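Local coordinates for salicylaldehyde dehydrogenase NahF (Pseudomonas putida, PDB 4JZ6), which probably catalyses the NAD+-dependent oxidation of salicylaldehyde to salicylate, a step in bacterial naphthalene degradation, at residues Asp359-Gly364 / Thr381-Val386; Glu316-Phe321 / Val404-Gly409; Pro273-Asp278 / Ala411-Ile416. All coordinates share one frame; numbering follows the deposited sequence.

Contact 1: Asp359-Gly364 / Thr381-Val386; sequences DAIDKG and TILDHV
L383 carries this contact, dividing its two methyl groups between A360 and I361 near the end of helix 349-362. The setting is the seven-stranded mixed sheet of the aldehyde dehydrogenase fold, where strand 381-384 lies second from one margin and the helix packs on one of its faces. CG of L383 stands beside the backbone N and opposite the carbonyl carbon (chi1 -57°), which lifts the isobutyl fork off the strand toward the helix. One prong, CD1 of L383, meets CB of A360 at 4.2 Å. The other, CD2 of L383, approaches CD1 of I361 at 4.4 Å; I361 starts off obliquely to the strand, but its CD1 end turns back toward the leucine. V367 of the edge strand 366-369 touches both I361 and L383 and extends the apolar patch. Beyond it the contact thins to backbone, with the carbonyl oxygens of G364 and H385 4.5 Å apart. G364 has a positive phi (103°), at which a CB would collide with the carbonyl oxygen of K363, and it lets the chain turn out of the helix. The extended side chain of K363 runs back along the helix and sets NZ in a weak salt bridge to OD1 of D359 (3.3 Å); NZ also bonds the carbonyl oxygen of D389. OD1 of D384 sits 3.7 Å above the plane of the H385 imidazole, over the ring centre.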
ATOM      1  N   ASP A 359     -18.878 -28.006 -14.816  1.00 36.51           N
ATOM      2  CA  ASP A 359     -19.813 -26.889 -14.748  1.00 44.87           C
ATOM      3  C   ASP A 359     -19.954 -26.195 -16.097  1.00 41.10           C
ATOM      4  O   ASP A 359     -21.066 -25.975 -16.576  1.00 36.77           O
ATOM      5  CB  ASP A 359     -19.378 -25.879 -13.684  1.00 45.02           C
ATOM      6  CG  ASP A 359     -20.236 -24.628 -13.689  1.00 42.60           C
ATOM      7  OD1 ASP A 359     -21.269 -24.612 -12.985  1.00 42.50           O
ATOM      8  OD2 ASP A 359     -19.880 -23.666 -14.404  1.00 39.50           O
ATOM      9  N   ALA A 360     -18.818 -25.854 -16.699  1.00 37.56           N
ATOM     10  CA  ALA A 360     -18.798 -25.253 -18.026  1.00 35.78           C
ATOM     11  C   ALA A 360     -19.468 -26.165 -19.048  1.00 39.80           C
ATOM     12  O   ALA A 360     -20.318 -25.725 -19.822  1.00 41.81           O
ATOM     13  CB  ALA A 360     -17.369 -24.952 -18.446  1.00 33.48           C
ATOM     14  N   ILE A 361     -19.091 -27.438 -19.033  1.00 36.08           N
ATOM     15  CA  ILE A 361     -19.588 -28.392 -20.015  1.00 44.82           C
ATOM     16  C   ILE A 361     -21.101 -28.647 -19.898  1.00 46.16           C
ATOM     17  O   ILE A 361     -21.788 -28.851 -20.908  1.00 44.64           O
ATOM     18  CB  ILE A 361     -18.756 -29.713 -19.984  1.00 42.17           C
ATOM     19  CG1 ILE A 361     -18.338 -30.097 -21.398  1.00 41.18           C
ATOM     20  CG2 ILE A 361     -19.499 -30.856 -19.299  1.00 43.06           C
ATOM     21  CD1 ILE A 361     -17.641 -28.977 -22.107  1.00 45.47           C
ATOM     22  N   ASP A 362     -21.619 -28.606 -18.671  1.00 46.17           N
ATOM     23  CA  ASP A 362     -23.045 -28.808 -18.437  1.00 47.30           C
ATOM     24  C   ASP A 362     -23.846 -27.589 -18.867  1.00 46.83           C
ATOM     25  O   ASP A 362     -25.048 -27.685 -19.103  1.00 53.81           O
ATOM     26  CB  ASP A 362     -23.320 -29.112 -16.961  1.00 53.68           C
ATOM     27  CG  ASP A 362     -22.872 -30.503 -16.554  1.00 64.91           C
ATOM     28  OD1 ASP A 362     -22.788 -31.391 -17.430  1.00 70.24           O
ATOM     29  OD2 ASP A 362     -22.614 -30.711 -15.351  1.00 67.08           O
ATOM     30  N   LYS A 363     -23.169 -26.447 -18.973  1.00 42.17           N
ATOM     31  CA  LYS A 363     -23.816 -25.189 -19.335  1.00 39.09           C
ATOM     32  C   LYS A 363     -23.570 -24.788 -20.784  1.00 38.34           C
ATOM     33  O   LYS A 363     -23.682 -23.617 -21.132  1.00 43.20           O
ATOM     34  CB  LYS A 363     -23.364 -24.057 -18.407  1.00 37.53           C
ATOM     35  CG  LYS A 363     -23.833 -24.210 -16.974  1.00 38.05           C
ATOM     36  CD  LYS A 363     -23.323 -23.074 -16.100  1.00 37.10           C
ATOM     37  CE  LYS A 363     -23.806 -23.221 -14.667  1.00 37.71           C
ATOM     38  NZ  LYS A 363     -23.336 -22.109 -13.802  1.00 49.87           N
ATOM     39  N   GLY A 364     -23.227 -25.754 -21.627  1.00 41.66           N
ATOM     40  CA  GLY A 364     -23.134 -25.497 -23.052  1.00 47.36           C
ATOM     41  C   GLY A 364     -21.743 -25.329 -23.633  1.00 47.20           C
ATOM     42  O   GLY A 364     -21.596 -25.217 -24.854  1.00 50.74           O
ATOM     43  N   THR A 381      -6.026 -28.567 -23.049  1.00 30.26           N
ATOM     44  CA  THR A 381      -7.467 -28.481 -23.242  1.00 30.75           C
ATOM     45  C   THR A 381      -7.928 -27.053 -23.560  1.00 30.11           C
ATOM     46  O   THR A 381      -7.517 -26.102 -22.903  1.00 29.30           O
ATOM     47  CB  THR A 381      -8.209 -29.000 -21.989  1.00 31.19           C
ATOM     48  OG1 THR A 381      -7.776 -30.334 -21.690  1.00 31.87           O
ATOM     49  CG2 THR A 381      -9.709 -29.006 -22.205  1.00 31.85           C
ATOM     50  N   ILE A 382      -8.777 -26.915 -24.574  1.00 30.55           N
ATOM     51  CA  ILE A 382      -9.384 -25.628 -24.906  1.00 34.26           C
ATOM     52  C   ILE A 382     -10.910 -25.749 -24.925  1.00 33.28           C
ATOM     53  O   ILE A 382     -11.461 -26.636 -25.585  1.00 32.29           O
ATOM     54  CB  ILE A 382      -8.925 -25.106 -26.284  1.00 33.55           C
ATOM     55  CG1 ILE A 382      -7.400 -25.057 -26.376  1.00 29.41           C
ATOM     56  CG2 ILE A 382      -9.501 -23.735 -26.552  1.00 29.63           C
ATOM     57  CD1 ILE A 382      -6.896 -24.788 -27.773  1.00 29.48           C
ATOM     58  N   LEU A 383     -11.586 -24.868 -24.192  1.00 32.50           N
ATOM     59  CA  LEU A 383     -13.046 -24.823 -24.199  1.00 31.35           C
ATOM     60  C   LEU A 383     -13.510 -23.604 -24.992  1.00 42.50           C
ATOM     61  O   LEU A 383     -12.993 -22.495 -24.805  1.00 30.32           O
ATOM     62  CB  LEU A 383     -13.603 -24.784 -22.774  1.00 31.41           C
ATOM     63  CG  LEU A 383     -13.193 -25.932 -21.847  1.00 31.68           C
ATOM     64  CD1 LEU A 383     -13.788 -25.763 -20.460  1.00 31.79           C
ATOM     65  CD2 LEU A 383     -13.623 -27.238 -22.442  1.00 32.72           C
ATOM     66  N   ASP A 384     -14.472 -23.818 -25.886  1.00 37.76           N
ATOM     67  CA  ASP A 384     -15.007 -22.751 -26.727  1.00 36.46           C
ATOM     68  C   ASP A 384     -16.446 -22.430 -26.326  1.00 40.26           C
ATOM     69  O   ASP A 384     -17.113 -23.249 -25.686  1.00 42.61           O
ATOM     70  CB  ASP A 384     -14.968 -23.168 -28.197  1.00 36.71           C
ATOM     71  CG  ASP A 384     -15.161 -21.995 -29.148  1.00 37.72           C
ATOM     72  OD1 ASP A 384     -15.455 -20.874 -28.675  1.00 32.01           O
ATOM     73  OD2 ASP A 384     -15.028 -22.200 -30.373  1.00 37.54           O
ATOM     74  N   HIS A 385     -16.919 -21.248 -26.722  1.00 36.67           N
ATOM     75  CA  HIS A 385     -18.263 -20.781 -26.382  1.00 37.36           C
ATOM     76  C   HIS A 385     -18.497 -20.779 -24.878  1.00 41.22           C
ATOM     77  O   HIS A 385     -19.524 -21.261 -24.396  1.00 44.82           O
ATOM     78  CB  HIS A 385     -19.336 -21.618 -27.075  1.00 34.33           C
ATOM     79  CG  HIS A 385     -19.121 -21.772 -28.545  1.00 43.52           C
ATOM     80  ND1 HIS A 385     -19.381 -20.764 -29.446  1.00 34.69           N
ATOM     81  CD2 HIS A 385     -18.673 -22.825 -29.275  1.00 34.96           C
ATOM     82  CE1 HIS A 385     -19.102 -21.183 -30.666  1.00 42.87           C
ATOM     83  NE2 HIS A 385     -18.673 -22.431 -30.591  1.00 43.79           N
ATOM     84  N   VAL A 386     -17.526 -20.248 -24.144  1.00 39.34           N
ATOM     85  CA  VAL A 386     -17.666 -20.062 -22.711  1.00 38.63           C
ATOM     86  C   VAL A 386     -18.433 -18.765 -22.449  1.00 38.10           C
ATOM     87  O   VAL A 386     -18.202 -17.748 -23.102  1.00 34.04           O
ATOM     88  CB  VAL A 386     -16.288 -20.058 -22.024  1.00 30.75           C
ATOM     89  CG1 VAL A 386     -16.389 -19.582 -20.590  1.00 30.46           C
ATOM     90  CG2 VAL A 386     -15.687 -21.453 -22.091  1.00 30.95           C
TER

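Contact 2: Glu316-Phe321 / Val404-Gly409; sequences EFVARF and VIRCKG. With SO4 (sulfate ion), chain E.
V318 lays its CG2 methyl against CG1 of V404, 4.0 Å away, the side chains meeting at a slant. The same methyl is 4.1 Å from NH1 of R406, whose extended chain passes V318 at about a right angle. With CG1 of V318 anti to the backbone N (chi1 170°), CG2 is the branch left to face the strand. NH1 of R406 is held by salt bridges to OD2 of D384 and OD1 of D315, so a paired charge borders the valines. This is helix-on-sheet packing of the alpha/beta type: helix 311-327 lies over strand 401-407, with helix 282-294 alongside. Away from the strand, R320 presents the edge of its guanidinium to a sulfate ion, probably from the crystallisation liquor. NH1 of R320 donates to sulfate O4 at 3.2 Å, nearly straight (164°), while NH2 makes a weaker bond to O1. NH2 also lies beside OE2 of E316, too close for the length to be trusted. Replacing R320 by an alanine removes the guanidinium, which would probably cost the sulfate two donors and leave the E316 carboxylate without the positive charge beside it. Backbone N atoms of I282 and N283 and NH2 of R431 also bind the sulfate.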
ATOM      1  N   GLU A 316     -12.040 -19.263 -37.322  1.00 41.95           N
ATOM      2  CA  GLU A 316     -10.756 -19.462 -37.978  1.00 33.24           C
ATOM      3  C   GLU A 316      -9.643 -19.520 -36.945  1.00 33.94           C
ATOM      4  O   GLU A 316      -8.793 -20.410 -36.987  1.00 32.21           O
ATOM      5  CB  GLU A 316     -10.485 -18.343 -38.976  1.00 44.02           C
ATOM      6  CG  GLU A 316      -9.151 -18.450 -39.690  1.00 46.96           C
ATOM      7  CD  GLU A 316      -8.853 -17.225 -40.542  1.00 58.79           C
ATOM      8  OE1 GLU A 316      -9.758 -16.371 -40.709  1.00 57.70           O
ATOM      9  OE2 GLU A 316      -7.712 -17.108 -41.038  1.00 65.80           O
ATOM     10  N   PHE A 317      -9.659 -18.572 -36.011  1.00 31.45           N
ATOM     11  CA  PHE A 317      -8.651 -18.508 -34.957  1.00 30.50           C
ATOM     12  C   PHE A 317      -8.653 -19.758 -34.088  1.00 31.38           C
ATOM     13  O   PHE A 317      -7.593 -20.303 -33.770  1.00 30.11           O
ATOM     14  CB  PHE A 317      -8.863 -17.278 -34.074  1.00 29.80           C
ATOM     15  CG  PHE A 317      -8.016 -17.273 -32.836  1.00 28.88           C
ATOM     16  CD1 PHE A 317      -6.717 -16.795 -32.874  1.00 28.31           C
ATOM     17  CD2 PHE A 317      -8.517 -17.751 -31.632  1.00 28.67           C
ATOM     18  CE1 PHE A 317      -5.933 -16.795 -31.737  1.00 27.53           C
ATOM     19  CE2 PHE A 317      -7.740 -17.757 -30.494  1.00 27.90           C
ATOM     20  CZ  PHE A 317      -6.447 -17.277 -30.544  1.00 41.90           C
ATOM     21  N   VAL A 318      -9.844 -20.190 -33.685  1.00 30.89           N
ATOM     22  CA  VAL A 318      -9.981 -21.373 -32.843  1.00 30.99           C
ATOM     23  C   VAL A 318      -9.442 -22.611 -33.555  1.00 33.41           C
ATOM     24  O   VAL A 318      -8.777 -23.447 -32.945  1.00 31.40           O
ATOM     25  CB  VAL A 318     -11.450 -21.595 -32.393  1.00 31.53           C
ATOM     26  CG1 VAL A 318     -11.620 -22.951 -31.724  1.00 31.88           C
ATOM     27  CG2 VAL A 318     -11.888 -20.492 -31.449  1.00 30.94           C
ATOM     28  N   ALA A 319      -9.703 -22.710 -34.853  1.00 32.31           N
ATOM     29  CA  ALA A 319      -9.221 -23.847 -35.633  1.00 36.94           C
ATOM     30  C   ALA A 319      -7.693 -23.941 -35.626  1.00 32.46           C
ATOM     31  O   ALA A 319      -7.133 -25.012 -35.394  1.00 35.38           O
ATOM     32  CB  ALA A 319      -9.752 -23.784 -37.057  1.00 33.86           C
ATOM     33  N   ARG A 320      -7.023 -22.819 -35.873  1.00 31.90           N
ATOM     34  CA  ARG A 320      -5.563 -22.798 -35.884  1.00 33.07           C
ATOM     35  C   ARG A 320      -5.003 -23.089 -34.495  1.00 30.73           C
ATOM     36  O   ARG A 320      -4.080 -23.891 -34.342  1.00 32.23           O
ATOM     37  CB  ARG A 320      -5.032 -21.455 -36.394  1.00 31.07           C
ATOM     38  CG  ARG A 320      -5.512 -21.083 -37.784  1.00 68.47           C
ATOM     39  CD  ARG A 320      -4.579 -20.059 -38.415  1.00 73.79           C
ATOM     40  NE  ARG A 320      -5.215 -19.324 -39.506  1.00 79.11           N
ATOM     41  CZ  ARG A 320      -4.709 -18.222 -40.055  1.00 81.35           C
ATOM     42  NH1 ARG A 320      -3.557 -17.727 -39.616  1.00 79.50           N
ATOM     43  NH2 ARG A 320      -5.354 -17.610 -41.040  1.00 83.66           N
ATOM     44  N   PHE A 321      -5.571 -22.424 -33.492  1.00 30.14           N
ATOM     45  CA  PHE A 321      -5.191 -22.610 -32.096  1.00 29.49           C
ATOM     46  C   PHE A 321      -5.258 -24.093 -31.724  1.00 30.02           C
ATOM     47  O   PHE A 321      -4.341 -24.632 -31.101  1.00 29.77           O
ATOM     48  CB  PHE A 321      -6.133 -21.794 -31.209  1.00 30.71           C
ATOM     49  CG  PHE A 321      -5.698 -21.688 -29.776  1.00 31.37           C
ATOM     50  CD1 PHE A 321      -4.373 -21.880 -29.416  1.00 27.89           C
ATOM     51  CD2 PHE A 321      -6.624 -21.390 -28.784  1.00 28.16           C
ATOM     52  CE1 PHE A 321      -3.982 -21.780 -28.087  1.00 30.58           C
ATOM     53  CE2 PHE A 321      -6.243 -21.288 -27.462  1.00 27.56           C
ATOM     54  CZ  PHE A 321      -4.920 -21.484 -27.109  1.00 27.10           C
ATOM     55  N   VAL A 404     -12.201 -19.895 -24.476  1.00 28.76           N
ATOM     56  CA  VAL A 404     -12.476 -18.926 -25.526  1.00 29.09           C
ATOM     57  C   VAL A 404     -13.819 -18.245 -25.282  1.00 30.59           C
ATOM     58  O   VAL A 404     -14.856 -18.907 -25.203  1.00 30.02           O
ATOM     59  CB  VAL A 404     -12.512 -19.587 -26.917  1.00 29.41           C
ATOM     60  CG1 VAL A 404     -12.518 -18.533 -27.999  1.00 29.37           C
ATOM     61  CG2 VAL A 404     -11.327 -20.511 -27.093  1.00 32.83           C
ATOM     62  N   ILE A 405     -13.794 -16.922 -25.149  1.00 28.76           N
ATOM     63  CA  ILE A 405     -15.026 -16.150 -25.089  1.00 29.24           C
ATOM     64  C   ILE A 405     -15.151 -15.324 -26.359  1.00 29.42           C
ATOM     65  O   ILE A 405     -14.279 -14.515 -26.674  1.00 28.81           O
ATOM     66  CB  ILE A 405     -15.059 -15.210 -23.880  1.00 28.73           C
ATOM     67  CG1 ILE A 405     -14.717 -15.980 -22.601  1.00 28.48           C
ATOM     68  CG2 ILE A 405     -16.425 -14.562 -23.771  1.00 29.40           C
ATOM     69  CD1 ILE A 405     -14.370 -15.090 -21.430  1.00 27.82           C
ATOM     70  N   ARG A 406     -16.226 -15.552 -27.101  1.00 30.35           N
ATOM     71  CA  ARG A 406     -16.447 -14.831 -28.342  1.00 30.70           C
ATOM     72  C   ARG A 406     -17.176 -13.528 -28.054  1.00 34.45           C
ATOM     73  O   ARG A 406     -17.970 -13.445 -27.115  1.00 31.03           O
ATOM     74  CB  ARG A 406     -17.244 -15.692 -29.320  1.00 33.50           C
ATOM     75  CG  ARG A 406     -16.470 -16.887 -29.842  1.00 31.72           C
ATOM     76  CD  ARG A 406     -17.389 -17.982 -30.337  1.00 32.77           C
ATOM     77  NE  ARG A 406     -16.635 -19.126 -30.840  1.00 32.92           N
ATOM     78  CZ  ARG A 406     -16.546 -19.465 -32.121  1.00 34.93           C
ATOM     79  NH1 ARG A 406     -15.830 -20.524 -32.475  1.00 34.57           N
ATOM     80  NH2 ARG A 406     -17.181 -18.757 -33.050  1.00 38.28           N
ATOM     81  N   CYS A 407     -16.896 -12.508 -28.858  1.00 33.18           N
ATOM     82  CA  CYS A 407     -17.511 -11.200 -28.667  1.00 31.97           C
ATOM     83  C   CYS A 407     -17.718 -10.496 -29.992  1.00 33.71           C
ATOM     84  O   CYS A 407     -17.143 -10.881 -31.009  1.00 39.54           O
ATOM     85  CB  CYS A 407     -16.648 -10.326 -27.758  1.00 29.94           C
ATOM     86  SG  CYS A 407     -15.079  -9.783 -28.492  1.00 29.13           S
ATOM     87  N   LYS A 408     -18.543  -9.458 -29.967  1.00 34.07           N
ATOM     88  CA  LYS A 408     -18.790  -8.646 -31.147  1.00 41.46           C
ATOM     89  C   LYS A 408     -18.388  -7.203 -30.895  1.00 39.45           C
ATOM     90  O   LYS A 408     -19.083  -6.465 -30.199  1.00 45.39           O
ATOM     91  CB  LYS A 408     -20.265  -8.721 -31.557  1.00 51.74           C
ATOM     92  CG  LYS A 408     -20.623  -9.988 -32.317  1.00 62.66           C
ATOM     93  CD  LYS A 408     -22.007 -10.507 -31.938  1.00 71.37           C
ATOM     94  CE  LYS A 408     -22.312 -11.831 -32.637  1.00 71.84           C
ATOM     95  NZ  LYS A 408     -23.654 -12.376 -32.271  1.00 70.84           N
ATOM     96  N   GLY A 409     -17.257  -6.802 -31.454  1.00 31.57           N
ATOM     97  CA  GLY A 409     -16.882  -5.405 -31.444  1.00 31.36           C
ATOM     98  C   GLY A 409     -15.889  -5.016 -30.371  1.00 34.52           C
ATOM     99  O   GLY A 409     -15.695  -5.720 -29.375  1.00 30.63           O
TER
HETATM  100  S   SO4 E 504      -3.517 -13.719 -40.883  0.75 41.09           S
HETATM  101  O1  SO4 E 504      -4.666 -14.258 -41.610  0.75 43.09           O
HETATM  102  O2  SO4 E 504      -2.801 -12.788 -41.752  0.75 38.29           O
HETATM  103  O3  SO4 E 504      -4.006 -13.012 -39.705  0.75 39.77           O
HETATM  104  O4  SO4 E 504      -2.614 -14.796 -40.474  0.75 31.23           O

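Contact 3: Pro273-Asp278 / Ala411-Ile416. With SO4 (sulfate ion), chain F.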
ATOM      1  N   PRO A 273      -6.284 -12.344 -20.020  1.00 31.41           N
ATOM      2  CA  PRO A 273      -6.920 -12.555 -21.323  1.00 30.24           C
ATOM      3  C   PRO A 273      -6.027 -12.170 -22.498  1.00 28.02           C
ATOM      4  O   PRO A 273      -5.202 -11.259 -22.390  1.00 22.73           O
ATOM      5  CB  PRO A 273      -8.108 -11.595 -21.266  1.00 23.70           C
ATOM      6  CG  PRO A 273      -7.578 -10.429 -20.461  1.00 23.10           C
ATOM      7  CD  PRO A 273      -6.540 -10.986 -19.502  1.00 22.59           C
ATOM      8  N   LEU A 274      -6.194 -12.870 -23.615  1.00 26.85           N
ATOM      9  CA  LEU A 274      -5.642 -12.409 -24.877  1.00 23.80           C
ATOM     10  C   LEU A 274      -6.798 -11.901 -25.731  1.00 29.73           C
ATOM     11  O   LEU A 274      -7.683 -12.671 -26.124  1.00 30.53           O
ATOM     12  CB  LEU A 274      -4.889 -13.530 -25.594  1.00 24.01           C
ATOM     13  CG  LEU A 274      -3.941 -13.099 -26.719  1.00 25.36           C
ATOM     14  CD1 LEU A 274      -2.754 -12.355 -26.136  1.00 23.30           C
ATOM     15  CD2 LEU A 274      -3.472 -14.276 -27.550  1.00 24.43           C
ATOM     16  N   ILE A 275      -6.809 -10.598 -25.994  1.00 26.14           N
ATOM     17  CA  ILE A 275      -7.852 -10.008 -26.826  1.00 24.90           C
ATOM     18  C   ILE A 275      -7.472 -10.064 -28.305  1.00 28.44           C
ATOM     19  O   ILE A 275      -6.494  -9.441 -28.740  1.00 25.35           O
ATOM     20  CB  ILE A 275      -8.138  -8.552 -26.434  1.00 24.72           C
ATOM     21  CG1 ILE A 275      -8.504  -8.461 -24.948  1.00 24.38           C
ATOM     22  CG2 ILE A 275      -9.243  -7.984 -27.305  1.00 25.48           C
ATOM     23  CD1 ILE A 275      -8.734  -7.056 -24.451  1.00 24.21           C
ATOM     24  N   VAL A 276      -8.250 -10.821 -29.072  1.00 28.05           N
ATOM     25  CA  VAL A 276      -8.019 -10.970 -30.500  1.00 26.56           C
ATOM     26  C   VAL A 276      -9.117 -10.240 -31.258  1.00 27.27           C
ATOM     27  O   VAL A 276     -10.220 -10.755 -31.396  1.00 27.87           O
ATOM     28  CB  VAL A 276      -8.011 -12.455 -30.899  1.00 26.94           C
ATOM     29  CG1 VAL A 276      -7.592 -12.623 -32.338  1.00 27.48           C
ATOM     30  CG2 VAL A 276      -7.085 -13.234 -29.987  1.00 26.34           C
ATOM     31  N   LEU A 277      -8.814  -9.033 -31.731  1.00 27.26           N
ATOM     32  CA  LEU A 277      -9.802  -8.199 -32.418  1.00 27.98           C
ATOM     33  C   LEU A 277     -10.038  -8.732 -33.820  1.00 28.83           C
ATOM     34  O   LEU A 277      -9.337  -9.641 -34.257  1.00 51.87           O
ATOM     35  CB  LEU A 277      -9.352  -6.734 -32.465  1.00 27.77           C
ATOM     36  CG  LEU A 277      -8.958  -6.099 -31.125  1.00 26.94           C
ATOM     37  CD1 LEU A 277      -8.234  -4.794 -31.333  1.00 26.76           C
ATOM     38  CD2 LEU A 277     -10.166  -5.890 -30.237  1.00 27.06           C
ATOM     39  N   ASP A 278     -11.017  -8.175 -34.533  1.00 29.64           N
ATOM     40  CA  ASP A 278     -11.345  -8.677 -35.873  1.00 30.56           C
ATOM     41  C   ASP A 278     -10.215  -8.360 -36.853  1.00 30.62           C
ATOM     42  O   ASP A 278     -10.178  -8.843 -37.986  1.00 31.32           O
ATOM     43  CB  ASP A 278     -12.714  -8.160 -36.360  1.00 31.49           C
ATOM     44  CG  ASP A 278     -12.748  -6.650 -36.591  1.00 48.25           C
ATOM     45  OD1 ASP A 278     -11.922  -6.120 -37.366  1.00 31.76           O
ATOM     46  OD2 ASP A 278     -13.634  -5.985 -36.011  1.00 47.86           O
ATOM     47  N   ALA A 411     -15.969  -2.479 -28.251  1.00 43.32           N
ATOM     48  CA  ALA A 411     -16.569  -2.119 -26.972  1.00 37.45           C
ATOM     49  C   ALA A 411     -16.827  -3.349 -26.104  1.00 31.14           C
ATOM     50  O   ALA A 411     -16.468  -3.364 -24.925  1.00 28.69           O
ATOM     51  CB  ALA A 411     -17.847  -1.328 -27.184  1.00 30.58           C
ATOM     52  N   GLU A 412     -17.435  -4.377 -26.694  1.00 29.87           N
ATOM     53  CA  GLU A 412     -17.765  -5.596 -25.956  1.00 33.02           C
ATOM     54  C   GLU A 412     -16.500  -6.313 -25.489  1.00 32.32           C
ATOM     55  O   GLU A 412     -16.485  -6.925 -24.420  1.00 33.55           O
ATOM     56  CB  GLU A 412     -18.658  -6.536 -26.781  1.00 39.62           C
ATOM     57  CG  GLU A 412     -19.121  -7.767 -26.001  1.00 52.66           C
ATOM     58  CD  GLU A 412     -19.886  -8.774 -26.845  1.00 63.38           C
ATOM     59  OE1 GLU A 412     -19.888  -8.648 -28.088  1.00 70.21           O
ATOM     60  OE2 GLU A 412     -20.486  -9.701 -26.262  1.00 65.56           O
ATOM     61  N   ALA A 413     -15.439  -6.222 -26.286  1.00 30.14           N
ATOM     62  CA  ALA A 413     -14.151  -6.790 -25.903  1.00 29.50           C
ATOM     63  C   ALA A 413     -13.645  -6.151 -24.612  1.00 26.78           C
ATOM     64  O   ALA A 413     -13.251  -6.845 -23.674  1.00 28.03           O
ATOM     65  CB  ALA A 413     -13.135  -6.612 -27.017  1.00 27.68           C
ATOM     66  N   ILE A 414     -13.661  -4.824 -24.569  1.00 26.76           N
ATOM     67  CA  ILE A 414     -13.220  -4.100 -23.382  1.00 26.17           C
ATOM     68  C   ILE A 414     -14.071  -4.487 -22.176  1.00 26.86           C
ATOM     69  O   ILE A 414     -13.548  -4.705 -21.079  1.00 27.36           O
ATOM     70  CB  ILE A 414     -13.272  -2.572 -23.606  1.00 26.32           C
ATOM     71  CG1 ILE A 414     -12.285  -2.179 -24.710  1.00 26.13           C
ATOM     72  CG2 ILE A 414     -12.958  -1.824 -22.322  1.00 25.83           C
ATOM     73  CD1 ILE A 414     -12.300  -0.718 -25.070  1.00 26.40           C
ATOM     74  N   ARG A 415     -15.380  -4.595 -22.399  1.00 27.24           N
ATOM     75  CA  ARG A 415     -16.325  -4.969 -21.352  1.00 27.63           C
ATOM     76  C   ARG A 415     -15.957  -6.319 -20.743  1.00 27.30           C
ATOM     77  O   ARG A 415     -15.804  -6.441 -19.525  1.00 26.99           O
ATOM     78  CB  ARG A 415     -17.745  -5.016 -21.921  1.00 28.74           C
ATOM     79  CG  ARG A 415     -18.851  -4.981 -20.882  1.00 54.80           C
ATOM     80  CD  ARG A 415     -20.183  -4.578 -21.508  1.00 64.29           C
ATOM     81  NE  ARG A 415     -20.690  -5.566 -22.466  1.00 77.52           N
ATOM     82  CZ  ARG A 415     -20.965  -5.311 -23.748  1.00 77.76           C
ATOM     83  NH1 ARG A 415     -20.784  -4.092 -24.247  1.00 79.83           N
ATOM     84  NH2 ARG A 415     -21.429  -6.278 -24.534  1.00 65.27           N
ATOM     85  N   ILE A 416     -15.802  -7.323 -21.604  1.00 28.55           N
ATOM     86  CA  ILE A 416     -15.473  -8.678 -21.175  1.00 28.48           C
ATOM     87  C   ILE A 416     -14.128  -8.744 -20.455  1.00 28.10           C
ATOM     88  O   ILE A 416     -13.989  -9.430 -19.445  1.00 28.50           O
ATOM     89  CB  ILE A 416     -15.485  -9.655 -22.363  1.00 31.34           C
ATOM     90  CG1 ILE A 416     -16.887  -9.719 -22.968  1.00 28.66           C
ATOM     91  CG2 ILE A 416     -15.023 -11.044 -21.935  1.00 27.42           C
ATOM     92  CD1 ILE A 416     -16.963 -10.514 -24.236  1.00 29.10           C
TER
HETATM   93  S   SO4 F 505     -17.576  -1.611 -32.157  0.81 71.43           S
HETATM   94  O1  SO4 F 505     -16.683  -0.468 -31.990  0.81 77.91           O
HETATM   95  O2  SO4 F 505     -18.807  -1.153 -32.796  0.81 78.82           O
HETATM   96  O3  SO4 F 505     -16.935  -2.609 -33.018  0.81 59.47           O
HETATM   97  O4  SO4 F 505     -17.886  -2.175 -30.843  0.81 62.57           O
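Apolar contact between I275 and A413 joins strand 273-276 to helix 410-418, and L277, in the loop after the strand, adds a second, looser touch. CB of A413 points at the strand and meets CG2 of I275 at 4.1 Å. With CG1 of I275 beside the backbone N (chi1 -56°), that methyl is the branch anti to it. L277 leaves the backbone at an angle to the helix, but its CD2 comes to 4.4 Å from CB of A413, so the single alanine methyl receives both residues. The small side chain allows the helix and strand backbones to come close, with the CA atoms of I275 and A413 7.1 Å apart.

Hydrogen bonding lies at the helix start, where the N-H of A411 points almost straight (169°) at O4 of a sulfate ion, 3.2 Å away, an arrangement the helix dipole would probably assist.

On the helix flank, CA of E412 lies 3.6 Å from one face of the R415 guanidinium, toward its rim, and NH2 of R415 forms a long ion pair with OE2 of E412 (3.9 Å). Beyond the strand, OD1 of D278 forms a salt bridge with NH2 of R435.

Helix 410-418 is the connecting helix of a beta-alpha-beta crossover between the parallel strands 401-407 and 425-429, passing over strands 306-310 and 273-276; C407 also touches A413, and helix 433-442 lies next to it.

All three contacts pack a helix on the same mixed sheet and lie away from the salicylaldehyde sites. Along the chain they are concentric: contact 3 spans contact 2, which spans contact 1. Contacts 2 and 3 are closest, with centres about 10 Å apart, contacts 1 and 2 about 14 Å, and contacts 1 and 3 about 19 Å. Strands 381-384 and 401-407 are neighbours, bonded through L383 O and V404 N at 2.7 Å. I382 and V404 meet helix 311-327, whereas L383 faces helix 349-362 and I405 and C407 face helix 410-418, which places the last two helices on one face and helix 311-327 on the other of a three-layer alpha/beta/alpha sandwich joining segments 17 to 133 residues apart.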